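Local coordinates for protein yersinopine dehydrogenase (Yersinia pestis, PDB 6C4M) that catalyses the NADPH-dependent reductive condensation of pyruvate with an amino acid-derived intermediate, the last step in making the metallophore yersinopine, at residues Tyr118-Leu121 and Gln122-Trp126; Glu60-Lys63 and Gln64-Leu68; Leu415-Ala419 and Leu420-Met424; Ile35-Ala38 and Val39-Ala43. All coordinates share one frame; numbering follows the deposited sequence.

Interaction 1: residues Tyr118-Leu121 and Gln122-Trp126; sequences YAVL and QQIPW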
loop_
_atom_site.group_PDB
_atom_site.type_symbol
_atom_site.label_atom_id
_atom_site.label_comp_id
_atom_site.label_asym_id
_atom_site.label_seq_id
_atom_site.Cartn_x
_atom_site.Cartn_y
_atom_site.Cartn_z
ATOM N N TYR A 118 33.607 -19.274 -1.998
ATOM C CA TYR A 118 35.056 -19.154 -1.887
ATOM C C TYR A 118 35.582 -20.080 -0.807
ATOM O O TYR A 118 36.509 -20.873 -1.046
ATOM C CB TYR A 118 35.454 -17.717 -1.584
ATOM C CG TYR A 118 36.927 -17.502 -1.303
ATOM C CD1 TYR A 118 37.861 -17.557 -2.337
ATOM C CD2 TYR A 118 37.395 -17.251 -0.007
ATOM C CE1 TYR A 118 39.219 -17.362 -2.094
ATOM C CE2 TYR A 118 38.758 -17.052 0.240
ATOM C CZ TYR A 118 39.657 -17.115 -0.811
ATOM O OH TYR A 118 41.003 -16.911 -0.603
ATOM N N ALA A 119 34.974 -20.002 0.381
ATOM C CA ALA A 119 35.434 -20.783 1.524
ATOM C C ALA A 119 35.338 -22.275 1.218
ATOM O O ALA A 119 36.217 -23.055 1.599
ATOM C CB ALA A 119 34.611 -20.403 2.771
ATOM N N VAL A 120 34.304 -22.674 0.475
ATOM C CA VAL A 120 34.127 -24.075 0.095
ATOM C C VAL A 120 35.164 -24.478 -0.940
ATOM O O VAL A 120 35.912 -25.443 -0.753
ATOM C CB VAL A 120 32.693 -24.315 -0.421
ATOM C CG1 VAL A 120 32.566 -25.719 -1.082
ATOM C CG2 VAL A 120 31.685 -24.182 0.708
ATOM N N LEU A 121 35.256 -23.723 -2.031
ATOM C CA LEU A 121 36.136 -24.123 -3.118
ATOM C C LEU A 121 37.596 -24.209 -2.674
ATOM O O LEU A 121 38.336 -25.072 -3.171
ATOM C CB LEU A 121 35.972 -23.166 -4.301
ATOM C CG LEU A 121 34.607 -23.322 -4.996
ATOM C CD1 LEU A 121 34.409 -22.173 -5.966
ATOM C CD2 LEU A 121 34.427 -24.635 -5.716
ATOM N N GLN A 122 38.019 -23.366 -1.724
ATOM C CA GLN A 122 39.399 -23.403 -1.220
ATOM C C GLN A 122 39.710 -24.673 -0.449
ATOM O O GLN A 122 40.891 -25.021 -0.284
ATOM C CB GLN A 122 39.670 -22.206 -0.304
ATOM C CG GLN A 122 39.903 -20.852 -1.019
ATOM C CD GLN A 122 41.126 -20.838 -1.955
ATOM O OE1 GLN A 122 41.138 -21.493 -2.989
ATOM N NE2 GLN A 122 42.144 -20.081 -1.593
ATOM N N GLN A 123 38.691 -25.357 0.047
ATOM C CA GLN A 123 38.895 -26.588 0.790
ATOM C C GLN A 123 38.821 -27.843 -0.083
ATOM O O GLN A 123 39.037 -28.937 0.431
ATOM C CB GLN A 123 37.873 -26.695 1.917
ATOM C CG GLN A 123 38.083 -25.703 3.082
ATOM C CD GLN A 123 36.935 -25.740 4.081
ATOM O OE1 GLN A 123 36.808 -26.673 4.874
ATOM N NE2 GLN A 123 36.066 -24.735 4.019
ATOM N N ILE A 124 38.510 -27.730 -1.370
ATOM C CA ILE A 124 38.343 -28.916 -2.210
ATOM C C ILE A 124 39.706 -29.360 -2.736
ATOM O O ILE A 124 40.446 -28.553 -3.326
ATOM C CB ILE A 124 37.363 -28.681 -3.372
ATOM C CG1 ILE A 124 35.928 -28.607 -2.813
ATOM C CG2 ILE A 124 37.477 -29.817 -4.424
ATOM C CD1 ILE A 124 34.998 -27.955 -3.685
ATOM N N PRO A 125 40.065 -30.612 -2.570
ATOM C CA PRO A 125 41.353 -31.124 -3.090
ATOM C C PRO A 125 41.215 -31.502 -4.561
ATOM O O PRO A 125 40.964 -32.645 -4.947
ATOM C CB PRO A 125 41.622 -32.330 -2.189
ATOM C CG PRO A 125 40.246 -32.864 -1.935
ATOM C CD PRO A 125 39.332 -31.651 -1.829
ATOM N N TRP A 126 41.369 -30.471 -5.395
ATOM C CA TRP A 126 41.090 -30.585 -6.816
ATOM C C TRP A 126 41.903 -31.695 -7.452
ATOM O O TRP A 126 41.425 -32.381 -8.363
ATOM C CB TRP A 126 41.382 -29.238 -7.486
ATOM C CG TRP A 126 40.527 -28.123 -6.934
ATOM C CD1 TRP A 126 40.920 -27.088 -6.149
ATOM C CD2 TRP A 126 39.128 -27.950 -7.151
ATOM N NE1 TRP A 126 39.861 -26.279 -5.867
ATOM C CE2 TRP A 126 38.741 -26.792 -6.464
ATOM C CE3 TRP A 126 38.163 -28.677 -7.863
ATOM C CZ2 TRP A 126 37.433 -26.334 -6.463
ATOM C CZ3 TRP A 126 36.859 -28.225 -7.849
ATOM C CH2 TRP A 126 36.510 -27.062 -7.154
HETATM O O HOH W 1 41.444 -25.985 -2.933
#
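With chi1 at 174°, the ring of Tyr118 swings out anti to its own N and meets Gln122, whose CG stays beside the backbone N and whose chain bends at chi2 (-61°). CG of Gln122 lies over one face of the Tyr118 ring, 3.9 Å from the ring centroid, a CH-pi contact. The amide of Gln122 continues past the ring at a shallow tilt. Helix 117-121 ends here, before the loop to strand 134-137 in the nucleotide-binding part. Gln122 N still bonds to Tyr118 O, four residues back. Gln123 N instead reaches Val120 O at 2.9 Å, and Ile124 N closes a type I turn on Leu121 O. Gln123, extended beyond CG, runs back along the helix end, and its NE2 donates to Ala119 O at 2.9 Å from above the carbonyl plane. CD2 of Leu121 meets the indole edge of Trp126 in the ring plane, 3.5 Å from CH2 of Trp126. Ile124 CG2 sits over one face of the same indole. Leu121 and Trp126 also pack on helix 144-154 and strand 107-110. Leu121 O is shared: besides Ile124 N it takes a weak bond from Trp126 NE1, 3.3 Å away. A water can donate to it or to Ile124 O. The helical carbonyls from Tyr118 to Leu121 are thus met by turn amides and the Gln123 side chain, with weak help from the indole.

Interaction 2: residues Glu60-Lys63 and Gln64-Leu68; sequences ERLK and QYLAL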
loop_
_atom_site.group_PDB
_atom_site.type_symbol
_atom_site.label_atom_id
_atom_site.label_comp_id
_atom_site.label_asym_id
_atom_site.label_seq_id
_atom_site.Cartn_x
_atom_site.Cartn_y
_atom_site.Cartn_z
ATOM N N GLU A 60 25.113 -33.118 11.521
ATOM C CA GLU A 60 25.373 -34.334 12.281
ATOM C C GLU A 60 24.139 -35.228 12.336
ATOM O O GLU A 60 24.245 -36.451 12.206
ATOM C CB GLU A 60 25.840 -33.969 13.695
ATOM C CG GLU A 60 26.489 -35.122 14.435
ATOM C CD GLU A 60 27.834 -35.524 13.839
ATOM O OE1 GLU A 60 28.489 -34.654 13.229
ATOM O OE2 GLU A 60 28.230 -36.707 13.976
ATOM N N ARG A 61 22.960 -34.645 12.550
ATOM C CA ARG A 61 21.762 -35.469 12.638
ATOM C C ARG A 61 21.444 -36.120 11.293
ATOM O O ARG A 61 20.966 -37.258 11.249
ATOM C CB ARG A 61 20.583 -34.624 13.136
ATOM C CG ARG A 61 19.413 -35.452 13.676
ATOM C CD ARG A 61 18.548 -34.680 14.654
ATOM N NE ARG A 61 17.338 -34.135 14.028
ATOM C CZ ARG A 61 17.131 -32.854 13.711
ATOM N NH1 ARG A 61 18.052 -31.922 13.943
ATOM N NH2 ARG A 61 15.980 -32.506 13.152
ATOM N N LEU A 62 21.699 -35.408 10.194
ATOM C CA LEU A 62 21.503 -35.971 8.862
ATOM C C LEU A 62 22.575 -37.002 8.552
ATOM O O LEU A 62 22.304 -38.014 7.889
ATOM C CB LEU A 62 21.518 -34.848 7.822
ATOM C CG LEU A 62 21.457 -35.224 6.331
ATOM C CD1 LEU A 62 20.088 -35.792 6.003
ATOM C CD2 LEU A 62 21.774 -33.994 5.456
ATOM N N LYS A 63 23.803 -36.755 9.016
ATOM C CA LYS A 63 24.860 -37.744 8.865
ATOM C C LYS A 63 24.472 -39.042 9.550
ATOM O O LYS A 63 24.620 -40.128 8.984
ATOM C CB LYS A 63 26.164 -37.204 9.435
ATOM C CG LYS A 63 27.355 -38.167 9.283
ATOM C CD LYS A 63 28.603 -37.586 9.958
ATOM C CE LYS A 63 29.879 -38.314 9.535
ATOM N NZ LYS A 63 31.055 -37.763 10.259
ATOM N N GLN A 64 23.976 -38.946 10.783
ATOM C CA GLN A 64 23.538 -40.134 11.507
ATOM C C GLN A 64 22.378 -40.808 10.791
ATOM O O GLN A 64 22.384 -42.026 10.579
ATOM C CB GLN A 64 23.129 -39.751 12.930
ATOM C CG GLN A 64 24.273 -39.264 13.781
ATOM C CD GLN A 64 23.814 -38.747 15.129
ATOM O OE1 GLN A 64 22.609 -38.646 15.401
ATOM N NE2 GLN A 64 24.770 -38.393 15.970
ATOM N N TYR A 65 21.352 -40.034 10.436
ATOM C CA TYR A 65 20.201 -40.622 9.772
ATOM C C TYR A 65 20.616 -41.394 8.518
ATOM O O TYR A 65 20.162 -42.519 8.291
ATOM C CB TYR A 65 19.191 -39.533 9.422
ATOM C CG TYR A 65 18.212 -39.993 8.369
ATOM C CD1 TYR A 65 17.045 -40.653 8.721
ATOM C CD2 TYR A 65 18.476 -39.798 7.016
ATOM C CE1 TYR A 65 16.154 -41.085 7.764
ATOM C CE2 TYR A 65 17.591 -40.230 6.053
ATOM C CZ TYR A 65 16.428 -40.870 6.435
ATOM O OH TYR A 65 15.549 -41.301 5.471
ATOM N N LEU A 66 21.469 -40.799 7.683
ATOM C CA LEU A 66 21.763 -41.416 6.393
ATOM C C LEU A 66 22.587 -42.675 6.543
ATOM O O LEU A 66 22.440 -43.602 5.743
ATOM C CB LEU A 66 22.500 -40.445 5.492
ATOM C CG LEU A 66 21.683 -39.258 5.032
ATOM C CD1 LEU A 66 22.614 -38.331 4.293
ATOM C CD2 LEU A 66 20.532 -39.717 4.128
ATOM N N ALA A 67 23.464 -42.724 7.546
ATOM C CA ALA A 67 24.233 -43.938 7.787
ATOM C C ALA A 67 23.332 -45.120 8.077
ATOM O O ALA A 67 23.779 -46.262 7.985
ATOM C CB ALA A 67 25.184 -43.735 8.963
ATOM N N LEU A 68 22.083 -44.864 8.457
ATOM C CA LEU A 68 21.097 -45.903 8.705
ATOM C C LEU A 68 20.207 -46.140 7.495
ATOM O O LEU A 68 19.968 -47.285 7.116
ATOM C CB LEU A 68 20.232 -45.529 9.915
ATOM C CG LEU A 68 19.201 -46.583 10.329
ATOM C CD1 LEU A 68 19.888 -47.843 10.817
ATOM C CD2 LEU A 68 18.241 -46.039 11.382
#
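Gln64, Leu62 and Lys63 account for most of the contact, which runs along one helix. Gln64 N donates to Glu60 O at 2.9 Å. CG of Gln64 rests 3.2 Å from the same Glu60 O. The chain then extends along the helix surface toward Glu60. There NE2 of Gln64 lies 4.0 Å from CG of Glu60, and the amide and carboxylate planes are nearly perpendicular, 85° apart. Leu62 works on the inner face. Its CG meets CD1 of Leu66 at 3.9 Å, one turn on. CD1 of Leu62 also nears the ring of Tyr65. Leu62 and Leu66 both pack on Tyr94 of strand 93-95. Lys63 has an extended chain, anti from chi1 (-178°) to chi4, which carries NZ away from the helix to a salt bridge with Asp96. Its carbonyl accepts Ala67 N. Tyr65 stacks on Tyr202, and its OH bonds Thr71 O. Leu62 and Leu66 are buried toward the sheet, while Glu60, Arg61 and Gln64 lie on the more exposed side. This is an amphipathic helix laid against a sheet. Helix 57-68 begins within the NADP-binding run 53-58, consistent with a Rossmann-type nucleotide-binding domain.

Interaction 3: residues Leu415-Ala419 and Leu420-Met424; sequences LLAGA and LDVVM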
loop_
_atom_site.group_PDB
_atom_site.type_symbol
_atom_site.label_atom_id
_atom_site.label_comp_id
_atom_site.label_asym_id
_atom_site.label_seq_id
_atom_site.Cartn_x
_atom_site.Cartn_y
_atom_site.Cartn_z
ATOM N N LEU A 415 33.630 -3.446 -3.143
ATOM C CA LEU A 415 35.089 -3.437 -3.216
ATOM C C LEU A 415 35.565 -3.569 -4.653
ATOM O O LEU A 415 36.498 -2.871 -5.069
ATOM C CB LEU A 415 35.685 -4.552 -2.354
ATOM C CG LEU A 415 35.452 -4.303 -0.858
ATOM C CD1 LEU A 415 35.787 -5.528 -0.024
ATOM C CD2 LEU A 415 36.302 -3.131 -0.415
ATOM N N LEU A 416 34.889 -4.414 -5.441
ATOM C CA LEU A 416 35.220 -4.537 -6.856
ATOM C C LEU A 416 35.028 -3.215 -7.574
ATOM O O LEU A 416 35.872 -2.801 -8.381
ATOM C CB LEU A 416 34.350 -5.611 -7.505
ATOM C CG LEU A 416 34.552 -5.816 -9.015
ATOM C CD1 LEU A 416 36.009 -6.251 -9.317
ATOM C CD2 LEU A 416 33.544 -6.825 -9.561
ATOM N N ALA A 417 33.905 -2.536 -7.298
ATOM C CA ALA A 417 33.632 -1.279 -7.977
ATOM C C ALA A 417 34.708 -0.255 -7.663
ATOM O O ALA A 417 35.209 0.435 -8.560
ATOM C CB ALA A 417 32.246 -0.753 -7.576
ATOM N N GLY A 418 35.098 -0.151 -6.400
ATOM C CA GLY A 418 36.165 0.775 -6.053
ATOM C C GLY A 418 37.461 0.465 -6.786
ATOM O O GLY A 418 38.159 1.372 -7.245
ATOM N N ALA A 419 37.789 -0.824 -6.937
ATOM C CA ALA A 419 38.988 -1.170 -7.691
ATOM C C ALA A 419 38.876 -0.741 -9.146
ATOM O O ALA A 419 39.893 -0.463 -9.791
ATOM C CB ALA A 419 39.255 -2.672 -7.609
ATOM N N LEU A 420 37.660 -0.702 -9.691
ATOM C CA LEU A 420 37.452 -0.321 -11.080
ATOM C C LEU A 420 37.102 1.147 -11.258
ATOM O O LEU A 420 36.788 1.559 -12.377
ATOM C CB LEU A 420 36.361 -1.191 -11.691
ATOM C CG LEU A 420 36.700 -2.683 -11.713
ATOM C CD1 LEU A 420 35.530 -3.529 -12.213
ATOM C CD2 LEU A 420 37.884 -2.895 -12.576
ATOM N N ASP A 421 37.154 1.943 -10.192
ATOM C CA ASP A 421 36.874 3.376 -10.262
ATOM C C ASP A 421 35.392 3.643 -10.557
ATOM O O ASP A 421 35.039 4.577 -11.281
ATOM C CB ASP A 421 37.777 4.056 -11.293
ATOM C CG ASP A 421 39.265 3.840 -10.997
ATOM O OD1 ASP A 421 39.682 4.182 -9.865
ATOM O OD2 ASP A 421 40.004 3.317 -11.881
ATOM N N VAL A 422 34.523 2.818 -9.981
ATOM C CA VAL A 422 33.077 2.933 -10.137
ATOM C C VAL A 422 32.498 3.300 -8.778
ATOM O O VAL A 422 32.750 2.601 -7.792
ATOM C CB VAL A 422 32.462 1.614 -10.636
ATOM C CG1 VAL A 422 30.958 1.690 -10.601
ATOM C CG2 VAL A 422 32.931 1.273 -12.063
ATOM N N VAL A 423 31.695 4.360 -8.725
ATOM C CA VAL A 423 31.068 4.777 -7.473
ATOM C C VAL A 423 29.669 4.191 -7.409
ATOM O O VAL A 423 28.938 4.187 -8.410
ATOM C CB VAL A 423 31.044 6.314 -7.339
ATOM C CG1 VAL A 423 32.452 6.866 -7.572
ATOM C CG2 VAL A 423 30.052 6.931 -8.285
ATOM N N MET A 424 29.318 3.642 -6.245
ATOM C CA MET A 424 27.985 3.095 -5.975
ATOM C C MET A 424 27.450 3.743 -4.693
ATOM O O MET A 424 27.490 3.143 -3.606
ATOM C CB MET A 424 28.043 1.567 -5.867
ATOM C CG MET A 424 28.616 0.838 -7.123
ATOM S SD MET A 424 28.843 -0.909 -6.767
ATOM C CE MET A 424 27.169 -1.403 -7.076
#
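Ala417 O receives Val422 N at 2.9 Å and Gly418 O receives Asp421 N at 3.2 Å, while the chain turns through a positive phi of 69° at Asp421. Leu420 N, one residue earlier, still reaches back to Leu416 O at 3.1 Å and makes a second, weak bond to Ala417 O. The side chains follow this turn. Leu420 keeps CG beside its N (chi1 -62°), which lays the chain back over the last helical turn. There its CD1 meets CD1 of Leu416 at 4.0 Å, the two ends slanting past each other, and its CG rests on Leu416 O. Leu416 also touches Glu467, and Leu420 touches Arg471, both on helix 459-471. The pair of bonds to Ala417 O and Gly418 O is a Schellman motif, with Asp421 as its C-prime residue. It ends helix 401-419 and sends the chain toward helix 425-445, for which Met424 is the N-cap residue. The usual apolar contact across such a motif is made by Ala417 and Val422, whose CB atoms lie 3.9 Å apart. The methyl of Ala417 also lies close to Val422 O. Met424 comes to the same methyl from further along the chain. Its SD is 3.5 Å from CB of Ala417. Helix 294-313 backs this cluster: Leu310 touches Ala417, and Asp306 and Tyr307 touch Met424. Two arginines of that helix hold the connecting loop by its carbonyls, Arg313 NE at Leu420 O and Arg309 NE at Val423 O.

Interaction 4: residues Ile35-Ala38 and Val39-Ala43; sequences IQLA and VDISA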
loop_
_atom_site.group_PDB
_atom_site.type_symbol
_atom_site.label_atom_id
_atom_site.label_comp_id
_atom_site.label_asym_id
_atom_site.label_seq_id
_atom_site.Cartn_x
_atom_site.Cartn_y
_atom_site.Cartn_z
ATOM N N ILE A 35 17.630 -31.439 -1.561
ATOM C CA ILE A 35 16.737 -32.583 -1.668
ATOM C C ILE A 35 15.943 -32.503 -2.968
ATOM O O ILE A 35 15.849 -33.483 -3.718
ATOM C CB ILE A 35 15.823 -32.668 -0.433
ATOM C CG1 ILE A 35 16.673 -32.907 0.822
ATOM C CG2 ILE A 35 14.805 -33.772 -0.580
ATOM C CD1 ILE A 35 15.911 -32.678 2.121
ATOM N N GLN A 36 15.374 -31.332 -3.273
ATOM C CA GLN A 36 14.671 -31.186 -4.547
ATOM C C GLN A 36 15.604 -31.485 -5.713
ATOM O O GLN A 36 15.225 -32.166 -6.676
ATOM C CB GLN A 36 14.125 -29.781 -4.711
ATOM C CG GLN A 36 13.424 -29.531 -6.084
ATOM C CD GLN A 36 12.105 -30.279 -6.231
ATOM O OE1 GLN A 36 11.201 -30.157 -5.388
ATOM N NE2 GLN A 36 11.990 -31.059 -7.300
ATOM N N LEU A 37 16.798 -30.889 -5.674
ATOM C CA LEU A 37 17.789 -31.094 -6.719
ATOM C C LEU A 37 18.123 -32.567 -6.871
ATOM O O LEU A 37 18.168 -33.087 -7.987
ATOM C CB LEU A 37 19.050 -30.299 -6.393
ATOM C CG LEU A 37 20.267 -30.435 -7.303
ATOM C CD1 LEU A 37 19.971 -29.936 -8.703
ATOM C CD2 LEU A 37 21.416 -29.656 -6.668
ATOM N N ALA A 38 18.382 -33.251 -5.753
ATOM C CA ALA A 38 18.763 -34.659 -5.840
ATOM C C ALA A 38 17.675 -35.490 -6.499
ATOM O O ALA A 38 17.969 -36.386 -7.301
ATOM C CB ALA A 38 19.076 -35.210 -4.455
ATOM N N VAL A 39 16.410 -35.218 -6.161
ATOM C CA VAL A 39 15.306 -35.935 -6.798
ATOM C C VAL A 39 15.283 -35.641 -8.288
ATOM O O VAL A 39 15.126 -36.549 -9.114
ATOM C CB VAL A 39 13.977 -35.554 -6.119
ATOM C CG1 VAL A 39 12.779 -35.977 -6.967
ATOM C CG2 VAL A 39 13.907 -36.182 -4.745
ATOM N N ASP A 40 15.468 -34.368 -8.653
ATOM C CA ASP A 40 15.441 -33.975 -10.057
ATOM C C ASP A 40 16.552 -34.653 -10.860
ATOM O O ASP A 40 16.339 -35.047 -12.016
ATOM C CB ASP A 40 15.537 -32.454 -10.157
ATOM C CG ASP A 40 14.204 -31.764 -9.827
ATOM O OD1 ASP A 40 13.174 -32.469 -9.793
ATOM O OD2 ASP A 40 14.189 -30.539 -9.601
ATOM N N ILE A 41 17.741 -34.815 -10.268
ATOM C CA ILE A 41 18.822 -35.489 -10.982
ATOM C C ILE A 41 18.501 -36.970 -11.148
ATOM O O ILE A 41 18.648 -37.538 -12.236
ATOM C CB ILE A 41 20.161 -35.286 -10.250
ATOM C CG1 ILE A 41 20.512 -33.798 -10.214
ATOM C CG2 ILE A 41 21.274 -36.085 -10.954
ATOM C CD1 ILE A 41 21.706 -33.473 -9.373
ATOM N N SER A 42 18.084 -37.618 -10.058
ATOM C CA SER A 42 17.738 -39.033 -10.079
ATOM C C SER A 42 16.567 -39.320 -11.018
ATOM O O SER A 42 16.478 -40.413 -11.595
ATOM C CB SER A 42 17.405 -39.483 -8.655
ATOM O OG SER A 42 17.237 -40.888 -8.567
ATOM N N ALA A 43 15.661 -38.361 -11.189
ATOM C CA ALA A 43 14.530 -38.560 -12.081
ATOM C C ALA A 43 14.931 -38.414 -13.537
ATOM O O ALA A 43 14.196 -38.865 -14.418
ATOM C CB ALA A 43 13.409 -37.555 -11.760
#
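Gln36 and Asp40 sit one helical turn apart and point their polar ends at each other. Gln36 CG is anti to the backbone N (chi1 177°) and the chain bends at chi2, which turns the amide along the helix toward Asp40. There NE2 of Gln36 faces both carboxylate oxygens, 3.1 Å from OD1 and 3.2 Å from OD2 of Asp40. Both bonds are weak. The amide and carboxylate planes are turned 46° against each other. Other partners complete the site: Gln36 OE1 bonds Thr206 OG1 and NE2 bonds Gln84 OE1, while Asp40 bonds Tyr169 OH and His237 NE2 and forms a salt bridge with Arg236. That salt bridge and the several donors round this buried carboxylate probably favour its charged form. Leu37 and Ile41 form a second pair. CG of Leu37 lies 3.9 Å from CD1 of Ile41. CG1 of Ile41 also rests on Leu37 O. The backbone is regular: Ile41 N reaches Leu37 O at 2.9 Å, and Ser42 N reaches Ala38 O at 3.0 Å. Helix 32-44 is the helix of the beta-alpha-beta unit between strands 25-28 and 49-52; its first residues, Pro32 and Ala33, belong to the NADP-binding run 30-33. Leu37 and Ile41 lie on Ile109 of strand 107-110. Ala38, Val39 and Ser42 touch Val89 of strand 87-90, while Ile35 meets Leu72 and Val39 meets Leu74 of strand 71-76.

Overall arrangement
From the N terminus the order is interaction 4, interaction 2, interaction 1 and interaction 3. Each is local and closes before the next opens, so none nest or cross. Interactions 4 and 2 lie within helices 32-44 and 57-68, one on each side in sequence of strand 49-52. Their nearest atoms are about 6 Å apart. Interaction 1 ends helix 117-121 and leads toward strand 134-137, its centre 24 Å from each of theirs. All three lie in the part of the chain built on the parallel strands 25-28, 49-52, 107-110 and 134-137, near the bound NADP. Interaction 3 joins helices 401-419 and 425-445, with its centre 45 Å from that of interaction 2. Helix 459-471 touches both interactions 1 and 3, linking the two regions.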